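Local coordinates for protein putative aminooxidase (Propionibacterium acnes, PDB 2BA9) that isomerises polyunsaturated fatty acids, producing conjugated linoleic acid, with a bound FAD, in a chain related to the flavin-containing amine oxidases, at residues L143-F148 and D159-P164; A178-K183 and E377-G382; F273-H278 and A381-K386. One frame throughout, in Å; residues are numbered along the deposited sequence.

Contact 1: L143-F148 and D159-P164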
loop_
_atom_site.group_PDB
_atom_site.type_symbol
_atom_site.label_atom_id
_atom_site.label_comp_id
_atom_site.label_asym_id
_atom_site.label_seq_id
_atom_site.Cartn_x
_atom_site.Cartn_y
_atom_site.Cartn_z
ATOM N N LEU A 143 -0.684 -13.287 -14.839
ATOM C CA LEU A 143 -1.219 -12.462 -15.913
ATOM C C LEU A 143 -1.831 -11.169 -15.366
ATOM O O LEU A 143 -2.254 -11.131 -14.215
ATOM C CB LEU A 143 -2.315 -13.226 -16.658
ATOM C CG LEU A 143 -1.883 -14.404 -17.515
ATOM C CD1 LEU A 143 -3.097 -15.238 -18.013
ATOM C CD2 LEU A 143 -1.033 -13.861 -18.684
ATOM N N PRO A 144 -1.910 -10.106 -16.208
ATOM C CA PRO A 144 -2.668 -8.931 -15.771
ATOM C C PRO A 144 -4.098 -9.335 -15.379
ATOM O O PRO A 144 -4.664 -10.283 -15.959
ATOM C CB PRO A 144 -2.640 -8.007 -16.990
ATOM C CG PRO A 144 -1.468 -8.457 -17.804
ATOM C CD PRO A 144 -1.340 -9.925 -17.557
ATOM N N PHE A 145 -4.657 -8.640 -14.384
ATOM C CA PHE A 145 -5.942 -9.035 -13.792
ATOM C C PHE A 145 -7.060 -9.258 -14.801
ATOM O O PHE A 145 -7.799 -10.230 -14.667
ATOM C CB PHE A 145 -6.388 -8.033 -12.726
ATOM C CG PHE A 145 -7.511 -8.538 -11.827
ATOM C CD1 PHE A 145 -7.339 -9.659 -11.041
ATOM C CD2 PHE A 145 -8.711 -7.837 -11.726
ATOM C CE1 PHE A 145 -8.362 -10.120 -10.210
ATOM C CE2 PHE A 145 -9.734 -8.283 -10.888
ATOM C CZ PHE A 145 -9.553 -9.423 -10.131
ATOM N N ASP A 146 -7.183 -8.382 -15.802
ATOM C CA ASP A 146 -8.243 -8.532 -16.810
ATOM C C ASP A 146 -8.046 -9.781 -17.644
ATOM O O ASP A 146 -9.029 -10.432 -18.019
ATOM C CB ASP A 146 -8.321 -7.328 -17.761
ATOM C CG ASP A 146 -9.025 -6.130 -17.152
ATOM O OD1 ASP A 146 -9.955 -6.307 -16.322
ATOM O OD2 ASP A 146 -8.641 -4.998 -17.525
ATOM N N GLU A 147 -6.791 -10.082 -17.977
ATOM C CA GLU A 147 -6.461 -11.294 -18.733
ATOM C C GLU A 147 -6.798 -12.538 -17.906
ATOM O O GLU A 147 -7.409 -13.480 -18.393
ATOM C CB GLU A 147 -4.984 -11.294 -19.140
ATOM C CG GLU A 147 -4.687 -10.343 -20.286
ATOM C CD GLU A 147 -3.232 -10.380 -20.722
ATOM O OE1 GLU A 147 -2.659 -11.502 -20.786
ATOM O OE2 GLU A 147 -2.677 -9.284 -20.995
ATOM N N PHE A 148 -6.399 -12.521 -16.640
ATOM C CA PHE A 148 -6.792 -13.561 -15.686
ATOM C C PHE A 148 -8.312 -13.788 -15.691
ATOM O O PHE A 148 -8.777 -14.923 -15.813
ATOM C CB PHE A 148 -6.287 -13.189 -14.279
ATOM C CG PHE A 148 -6.918 -13.986 -13.165
ATOM C CD1 PHE A 148 -6.437 -15.240 -12.831
ATOM C CD2 PHE A 148 -8.004 -13.478 -12.462
ATOM C CE1 PHE A 148 -7.024 -15.988 -11.798
ATOM C CE2 PHE A 148 -8.593 -14.210 -11.426
ATOM C CZ PHE A 148 -8.096 -15.470 -11.094
ATOM N N ASP A 159 -15.803 -4.757 -12.308
ATOM C CA ASP A 159 -16.626 -3.635 -11.843
ATOM C C ASP A 159 -16.671 -3.546 -10.318
ATOM O O ASP A 159 -16.722 -2.457 -9.762
ATOM C CB ASP A 159 -18.058 -3.760 -12.377
ATOM C CG ASP A 159 -18.170 -3.427 -13.854
ATOM O OD1 ASP A 159 -17.178 -3.569 -14.611
ATOM O OD2 ASP A 159 -19.268 -3.009 -14.253
ATOM N N LEU A 160 -16.673 -4.692 -9.648
ATOM C CA LEU A 160 -16.630 -4.729 -8.178
ATOM C C LEU A 160 -15.208 -4.497 -7.655
ATOM O O LEU A 160 -14.988 -3.664 -6.797
ATOM C CB LEU A 160 -17.150 -6.071 -7.640
ATOM C CG LEU A 160 -17.328 -6.146 -6.114
ATOM C CD1 LEU A 160 -18.542 -5.367 -5.673
ATOM C CD2 LEU A 160 -17.439 -7.566 -5.636
ATOM N N TRP A 161 -14.252 -5.234 -8.203
ATOM C CA TRP A 161 -12.857 -5.222 -7.727
ATOM C C TRP A 161 -12.118 -3.904 -7.958
ATOM O O TRP A 161 -11.189 -3.574 -7.233
ATOM C CB TRP A 161 -12.072 -6.364 -8.395
ATOM C CG TRP A 161 -11.788 -7.515 -7.489
ATOM C CD1 TRP A 161 -10.658 -7.720 -6.769
ATOM C CD2 TRP A 161 -12.646 -8.630 -7.220
ATOM N NE1 TRP A 161 -10.750 -8.885 -6.060
ATOM C CE2 TRP A 161 -11.966 -9.466 -6.314
ATOM C CE3 TRP A 161 -13.928 -8.997 -7.645
ATOM C CZ2 TRP A 161 -12.516 -10.657 -5.838
ATOM C CZ3 TRP A 161 -14.476 -10.171 -7.167
ATOM C CH2 TRP A 161 -13.774 -10.985 -6.266
ATOM N N ILE A 162 -12.546 -3.153 -8.962
ATOM C CA ILE A 162 -11.798 -1.992 -9.409
ATOM C C ILE A 162 -11.845 -0.816 -8.429
ATOM O O ILE A 162 -10.871 -0.093 -8.292
ATOM C CB ILE A 162 -12.246 -1.534 -10.801
ATOM C CG1 ILE A 162 -11.182 -0.614 -11.429
ATOM C CG2 ILE A 162 -13.625 -0.876 -10.750
ATOM C CD1 ILE A 162 -11.470 -0.266 -12.870
ATOM N N ASN A 163 -12.971 -0.639 -7.750
ATOM C CA ASN A 163 -13.183 0.549 -6.929
ATOM C C ASN A 163 -12.238 0.646 -5.711
ATOM O O ASN A 163 -11.665 1.706 -5.459
ATOM C CB ASN A 163 -14.656 0.634 -6.526
ATOM C CG ASN A 163 -15.583 0.670 -7.724
ATOM O OD1 ASN A 163 -15.388 1.471 -8.639
ATOM N ND2 ASN A 163 -16.600 -0.198 -7.732
ATOM N N PRO A 164 -12.049 -0.457 -4.957
ATOM C CA PRO A 164 -11.013 -0.455 -3.917
ATOM C C PRO A 164 -9.602 -0.748 -4.421
ATOM O O PRO A 164 -8.690 -0.943 -3.608
ATOM C CB PRO A 164 -11.453 -1.593 -2.989
ATOM C CG PRO A 164 -12.705 -2.124 -3.525
ATOM C CD PRO A 164 -12.766 -1.732 -4.954
#
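Phe145 and Trp161 bring two short helices together, 145-151 and 158-161, with their CA atoms 10.0 Å apart, the nearest such pair between the segments. In chain order the two helices are consecutive, so this is a local pairing of two consecutive short helices within the flavin-containing amine oxidoreductase family region. Pro144 occupies the N-cap of the first helix, whose opening turn is closed by the bond from Phe148 N to Pro144 O (2.9 Å).

The contact itself is one aromatic pair, buried and without any hydrogen bond between the segments. Phe145 swings its CG anti to the backbone N (chi1 -165°), which carries the ring out across the gap. The two side chains meet at about a right angle. The plane of the Phe145 ring is inclined at 46° to that of the five-membered ring of Trp161, an oblique pairing. The polar end of Trp161 is satisfied by a bond from its NE1 to the carbonyl O of Leu185. Val181, from helix 178-184, packs on both aromatic residues, and Phe173 meets the Phe145 ring as well.

Seen from the indole, the phenyl tip lies over one face: Phe145 CZ sits 3.9 Å from Trp161 CD1, displaced toward the rim. Phe145 CE2, next along the ring, rests 3.9 Å from Trp161 CB.

Contact 2: A178-K183 and E377-G382. With NA (sodium ion), chain B.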
loop_
_atom_site.group_PDB
_atom_site.type_symbol
_atom_site.label_atom_id
_atom_site.label_comp_id
_atom_site.label_asym_id
_atom_site.label_seq_id
_atom_site.Cartn_x
_atom_site.Cartn_y
_atom_site.Cartn_z
ATOM N N ALA A 178 -2.500 -10.356 -11.617
ATOM C CA ALA A 178 -3.579 -10.882 -10.757
ATOM C C ALA A 178 -3.148 -11.156 -9.308
ATOM O O ALA A 178 -3.917 -10.906 -8.373
ATOM C CB ALA A 178 -4.182 -12.149 -11.373
ATOM N N ALA A 179 -1.927 -11.650 -9.136
ATOM C CA ALA A 179 -1.381 -12.016 -7.809
ATOM C C ALA A 179 -1.395 -10.872 -6.788
ATOM O O ALA A 179 -1.609 -11.086 -5.593
ATOM C CB ALA A 179 0.028 -12.517 -7.960
ATOM N N TYR A 180 -1.127 -9.663 -7.246
ATOM C CA TYR A 180 -1.201 -8.509 -6.360
ATOM C C TYR A 180 -2.654 -8.251 -5.967
ATOM O O TYR A 180 -2.958 -8.085 -4.789
ATOM C CB TYR A 180 -0.587 -7.272 -7.026
ATOM C CG TYR A 180 0.885 -7.416 -7.313
ATOM C CD1 TYR A 180 1.813 -7.501 -6.274
ATOM C CD2 TYR A 180 1.353 -7.466 -8.619
ATOM C CE1 TYR A 180 3.169 -7.636 -6.528
ATOM C CE2 TYR A 180 2.713 -7.591 -8.891
ATOM C CZ TYR A 180 3.622 -7.684 -7.844
ATOM O OH TYR A 180 4.981 -7.810 -8.125
ATOM N N VAL A 181 -3.548 -8.266 -6.950
ATOM C CA VAL A 181 -4.944 -7.869 -6.724
ATOM C C VAL A 181 -5.575 -8.772 -5.677
ATOM O O VAL A 181 -6.181 -8.284 -4.716
ATOM C CB VAL A 181 -5.794 -7.933 -8.024
ATOM C CG1 VAL A 181 -7.289 -7.567 -7.731
ATOM C CG2 VAL A 181 -5.165 -7.032 -9.137
ATOM N N LEU A 182 -5.392 -10.083 -5.875
ATOM C CA LEU A 182 -6.094 -11.106 -5.116
ATOM C C LEU A 182 -5.463 -11.428 -3.745
ATOM O O LEU A 182 -6.113 -12.046 -2.891
ATOM C CB LEU A 182 -6.276 -12.353 -5.987
ATOM C CG LEU A 182 -7.254 -12.108 -7.155
ATOM C CD1 LEU A 182 -7.155 -13.178 -8.238
ATOM C CD2 LEU A 182 -8.693 -12.006 -6.620
ATOM N N LYS A 183 -4.222 -10.985 -3.534
ATOM C CA LYS A 183 -3.581 -11.021 -2.211
ATOM C C LYS A 183 -4.083 -9.890 -1.307
ATOM O O LYS A 183 -4.183 -10.071 -0.094
ATOM C CB LYS A 183 -2.043 -10.999 -2.327
ATOM C CG LYS A 183 -1.476 -12.343 -2.784
ATOM C CD LYS A 183 0.046 -12.370 -2.899
ATOM C CE LYS A 183 0.505 -13.657 -3.557
ATOM N NZ LYS A 183 0.058 -14.900 -2.826
ATOM N N GLU A 377 5.208 -9.944 -17.213
ATOM C CA GLU A 377 6.356 -10.637 -17.824
ATOM C C GLU A 377 7.484 -10.947 -16.822
ATOM O O GLU A 377 8.006 -12.066 -16.755
ATOM C CB GLU A 377 6.934 -9.777 -18.954
ATOM C CG GLU A 377 8.200 -10.345 -19.576
ATOM C CD GLU A 377 8.775 -9.453 -20.657
ATOM O OE1 GLU A 377 8.912 -9.949 -21.796
ATOM O OE2 GLU A 377 9.075 -8.266 -20.360
ATOM N N ASP A 378 7.873 -9.923 -16.069
ATOM C CA ASP A 378 8.908 -10.058 -15.059
ATOM C C ASP A 378 8.425 -11.010 -13.948
ATOM O O ASP A 378 9.169 -11.859 -13.491
ATOM C CB ASP A 378 9.325 -8.675 -14.531
ATOM C CG ASP A 378 10.132 -7.864 -15.557
ATOM O OD1 ASP A 378 10.647 -8.443 -16.543
ATOM O OD2 ASP A 378 10.271 -6.632 -15.375
ATOM N N TYR A 379 7.165 -10.907 -13.557
ATOM C CA TYR A 379 6.597 -11.846 -12.584
ATOM C C TYR A 379 6.718 -13.298 -13.113
ATOM O O TYR A 379 7.202 -14.183 -12.402
ATOM C CB TYR A 379 5.143 -11.462 -12.232
ATOM C CG TYR A 379 4.637 -12.043 -10.916
ATOM C CD1 TYR A 379 4.323 -11.210 -9.828
ATOM C CD2 TYR A 379 4.472 -13.421 -10.754
ATOM C CE1 TYR A 379 3.858 -11.751 -8.613
ATOM C CE2 TYR A 379 4.020 -13.960 -9.557
ATOM C CZ TYR A 379 3.718 -13.142 -8.497
ATOM O OH TYR A 379 3.281 -13.738 -7.334
ATOM N N LYS A 380 6.323 -13.496 -14.378
ATOM C CA LYS A 380 6.310 -14.794 -15.052
ATOM C C LYS A 380 7.724 -15.329 -15.187
ATOM O O LYS A 380 7.937 -16.530 -15.087
ATOM C CB LYS A 380 5.703 -14.691 -16.468
ATOM C CG LYS A 380 4.181 -14.692 -16.557
ATOM C CD LYS A 380 3.736 -14.609 -18.005
ATOM C CE LYS A 380 2.294 -14.137 -18.156
ATOM N NZ LYS A 380 1.958 -14.064 -19.624
ATOM N N ALA A 381 8.674 -14.421 -15.426
ATOM C CA ALA A 381 10.072 -14.782 -15.631
ATOM C C ALA A 381 10.735 -15.250 -14.334
ATOM O O ALA A 381 11.876 -15.703 -14.355
ATOM C CB ALA A 381 10.844 -13.599 -16.237
ATOM N N GLY A 382 10.024 -15.116 -13.213
ATOM C CA GLY A 382 10.438 -15.687 -11.933
ATOM C C GLY A 382 10.924 -14.694 -10.895
ATOM O O GLY A 382 11.515 -15.100 -9.897
HETATM NA NA NA B . -4.166 -11.001 2.235
HETATM O O HOH W 1 -6.047 -9.618 2.078
HETATM O O HOH W 2 -2.080 -12.048 1.632
HETATM O O HOH W 3 -5.333 -12.551 1.368
#
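The rings of Tyr180 and Tyr379 form an offset edge-to-face pair: the edge of Tyr379 is turned toward the face of Tyr180, the planes stand at 89° and the centroids are 5.8 Å apart. Tyr180 OH comes to the Tyr379 edge, near that ring's plane and 3.9 Å from CD1. Ala179 CB meets the phenol end of Tyr379 obliquely, lying 3.5 Å from its OH. The two tyrosines run past each other in opposite directions. Tyr379 reaches in because its CG is anti to the backbone N (chi1 -160°), whereas CG of Tyr180 lies beside its own backbone N.

Neither hydroxyl is left to the apolar packing: Tyr379 OH bonds to His133 ND1, and Tyr180 OH pairs with Tyr384 OH and takes the backbone N of Val374.

Helix 178-184 packs here on helix 376-380, nearly 200 residues later in the chain. The second helix finishes in a Schellman motif at Gly382, where phi is positive (108°); Gly382 N bonds back to Tyr379 O, and Trp383 N probably to Asp378 O. At the far end of segment 178-183 the helix serves a sodium ion. Lys183 offers its carbonyl O at 2.5 Å, three waters and Glu410 complete the coordination, and Lys183 NZ is held by the carbonyl O atoms of Tyr128 and Ala130.

Contact 3: F273-H278 and A381-K386; sequences FSKIIH and AGWYEK
Trp383 reaches from the first turn of helix 383-389 into the bend formed by Phe273, Lys275 and Ile276. Its CB points toward that segment, and with CG anti to the backbone N (chi1 -158°) the indole projects away from its own helix. Beyond CG, the first atom to touch is CD1, which meets Lys275 CD at 3.7 Å. The methylene comes in at the ring's edge, in its plane, and is not laid over a face. Next along that edge, NE1 lies 3.9 Å from Lys275 CB, but the polar partner of this nitrogen is the carbonyl O of Tyr272. That bond ties the indole to the residue just before the segment and helps to set the rotation of the ring.

On the benzo side CZ2 makes the contacts. Ile276 CG1 meets it obliquely at 3.9 Å, and Phe273 CD1 approaches it to 4.2 Å, with CZ2 lying at the edge of the phenyl ring. Phe273 and Trp383 cross at about a right angle, whereas Lys275 and Trp383 run past each other in opposite directions. The end of the lysine leads away from the indole and makes a cation-pi contact with Tyr272.

A type I beta turn from Phe273 to Ile276, closed by Ile276 N to Phe273 O (3.2 Å), sets these three residues along one side of the indole. The turn links helix 267-273 to strand 277-288, so the indole is held at that junction. Ile276 also packs on helix 256-259 and strand 359-373.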
loop_
_atom_site.group_PDB
_atom_site.type_symbol
_atom_site.label_atom_id
_atom_site.label_comp_id
_atom_site.label_asym_id
_atom_site.label_seq_id
_atom_site.Cartn_x
_atom_site.Cartn_y
_atom_site.Cartn_z
ATOM N N PHE A 273 16.314 -5.445 -8.952
ATOM C CA PHE A 273 15.676 -4.276 -8.341
ATOM C C PHE A 273 15.405 -3.154 -9.371
ATOM O O PHE A 273 14.480 -2.351 -9.191
ATOM C CB PHE A 273 16.469 -3.768 -7.132
ATOM C CG PHE A 273 16.647 -4.797 -6.030
ATOM C CD1 PHE A 273 15.872 -5.957 -5.969
ATOM C CD2 PHE A 273 17.574 -4.584 -5.025
ATOM C CE1 PHE A 273 16.056 -6.884 -4.943
ATOM C CE2 PHE A 273 17.743 -5.501 -3.996
ATOM C CZ PHE A 273 16.992 -6.654 -3.960
ATOM N N SER A 274 16.193 -3.130 -10.446
ATOM C CA SER A 274 15.974 -2.207 -11.571
ATOM C C SER A 274 14.682 -2.462 -12.321
ATOM O O SER A 274 14.257 -1.603 -13.089
ATOM C CB SER A 274 17.110 -2.291 -12.600
ATOM O OG SER A 274 18.350 -1.890 -12.055
ATOM N N LYS A 275 14.076 -3.639 -12.143
ATOM C CA LYS A 275 12.816 -3.969 -12.815
ATOM C C LYS A 275 11.575 -3.477 -12.064
ATOM O O LYS A 275 10.456 -3.543 -12.601
ATOM C CB LYS A 275 12.679 -5.476 -12.994
ATOM C CG LYS A 275 13.757 -6.137 -13.836
ATOM C CD LYS A 275 13.642 -7.656 -13.727
ATOM C CE LYS A 275 14.810 -8.376 -14.351
ATOM N NZ LYS A 275 14.851 -8.208 -15.810
ATOM N N ILE A 276 11.773 -3.025 -10.826
ATOM C CA ILE A 276 10.683 -2.554 -9.976
ATOM C C ILE A 276 10.061 -1.318 -10.617
ATOM O O ILE A 276 10.774 -0.406 -11.029
ATOM C CB ILE A 276 11.164 -2.177 -8.551
ATOM C CG1 ILE A 276 11.719 -3.413 -7.814
ATOM C CG2 ILE A 276 10.019 -1.563 -7.726
ATOM C CD1 ILE A 276 12.444 -3.077 -6.525
ATOM N N ILE A 277 8.738 -1.317 -10.700
ATOM C CA ILE A 277 7.970 -0.158 -11.154
ATOM C C ILE A 277 7.057 0.297 -10.025
ATOM O O ILE A 277 6.630 -0.509 -9.193
ATOM C CB ILE A 277 7.172 -0.457 -12.455
ATOM C CG1 ILE A 277 6.421 -1.789 -12.393
ATOM C CG2 ILE A 277 8.107 -0.531 -13.649
ATOM C CD1 ILE A 277 5.566 -2.074 -13.653
ATOM N N HIS A 278 6.775 1.598 -9.975
ATOM C CA HIS A 278 5.931 2.141 -8.917
ATOM C C HIS A 278 4.863 3.074 -9.482
ATOM O O HIS A 278 4.912 3.484 -10.659
ATOM C CB HIS A 278 6.781 2.848 -7.850
ATOM C CG HIS A 278 7.311 4.184 -8.271
ATOM N ND1 HIS A 278 8.464 4.326 -9.012
ATOM C CD2 HIS A 278 6.856 5.438 -8.042
ATOM C CE1 HIS A 278 8.688 5.609 -9.232
ATOM N NE2 HIS A 278 7.733 6.307 -8.646
ATOM N N ALA A 381 8.674 -14.421 -15.426
ATOM C CA ALA A 381 10.072 -14.782 -15.631
ATOM C C ALA A 381 10.735 -15.250 -14.334
ATOM O O ALA A 381 11.876 -15.703 -14.355
ATOM C CB ALA A 381 10.844 -13.599 -16.237
ATOM N N GLY A 382 10.024 -15.116 -13.213
ATOM C CA GLY A 382 10.438 -15.687 -11.933
ATOM C C GLY A 382 10.924 -14.694 -10.895
ATOM O O GLY A 382 11.515 -15.100 -9.897
ATOM N N TRP A 383 10.646 -13.402 -11.097
ATOM C CA TRP A 383 11.187 -12.328 -10.241
ATOM C C TRP A 383 11.317 -12.711 -8.766
ATOM O O TRP A 383 12.387 -12.593 -8.210
ATOM C CB TRP A 383 10.358 -11.035 -10.363
ATOM C CG TRP A 383 11.113 -9.791 -9.954
ATOM C CD1 TRP A 383 11.850 -8.965 -10.774
ATOM C CD2 TRP A 383 11.191 -9.220 -8.639
ATOM N NE1 TRP A 383 12.386 -7.927 -10.039
ATOM C CE2 TRP A 383 11.999 -8.062 -8.731
ATOM C CE3 TRP A 383 10.665 -9.581 -7.392
ATOM C CZ2 TRP A 383 12.293 -7.277 -7.630
ATOM C CZ3 TRP A 383 10.951 -8.787 -6.295
ATOM C CH2 TRP A 383 11.756 -7.650 -6.421
ATOM N N TYR A 384 10.236 -13.200 -8.164
ATOM C CA TYR A 384 10.185 -13.483 -6.711
ATOM C C TYR A 384 10.857 -14.811 -6.314
ATOM O O TYR A 384 11.247 -14.994 -5.162
ATOM C CB TYR A 384 8.730 -13.452 -6.202
ATOM C CG TYR A 384 8.110 -12.080 -6.176
ATOM C CD1 TYR A 384 8.245 -11.259 -5.061
ATOM C CD2 TYR A 384 7.386 -11.594 -7.261
ATOM C CE1 TYR A 384 7.684 -10.006 -5.019
ATOM C CE2 TYR A 384 6.812 -10.308 -7.230
ATOM C CZ TYR A 384 6.971 -9.523 -6.101
ATOM O OH TYR A 384 6.432 -8.251 -6.022
ATOM N N GLU A 385 10.981 -15.741 -7.259
ATOM C CA GLU A 385 11.778 -16.933 -7.031
ATOM C C GLU A 385 13.220 -16.492 -6.837
ATOM O O GLU A 385 13.900 -16.938 -5.918
ATOM C CB GLU A 385 11.656 -17.922 -8.203
ATOM C CG GLU A 385 10.281 -18.590 -8.293
ATOM C CD GLU A 385 10.243 -19.727 -9.290
ATOM O OE1 GLU A 385 10.927 -20.733 -9.045
ATOM O OE2 GLU A 385 9.516 -19.626 -10.305
ATOM N N LYS A 386 13.672 -15.579 -7.694
ATOM C CA LYS A 386 15.008 -15.016 -7.563
ATOM C C LYS A 386 15.156 -14.223 -6.262
ATOM O O LYS A 386 16.017 -14.531 -5.443
ATOM C CB LYS A 386 15.339 -14.129 -8.767
ATOM C CG LYS A 386 16.724 -13.504 -8.706
ATOM C CD LYS A 386 17.850 -14.535 -8.913
ATOM C CE LYS A 386 19.132 -13.876 -9.429
ATOM N NZ LYS A 386 20.129 -14.826 -10.031
#

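Contacts 2 and 3 share Ala381 and Gly382, their centres 10 Å apart, since helix 383-389 follows helix 376-380 after a break at Ala381-Gly382. They also meet through side chains: Tyr379 CE1 packs on Tyr384 CE2 at 3.6 Å, and Asp378 OD2 lies 3.6 Å from Lys275 CB. Contact 1 adjoins contact 2 mainly through segment 178-183: Leu143 O probably bonds to Ala178 N (2.7 Å), and Trp161 CD1 touches Val181 CG1 at 3.5 Å. Contacts 1 and 3 do not touch, their nearest atoms being about 9 Å apart. Helix 178-184 thus connects the series. None of the three reaches FAD: the side chains of Tyr180, Ile276 and Trp161 stay about 11, 12 and 14 Å from it.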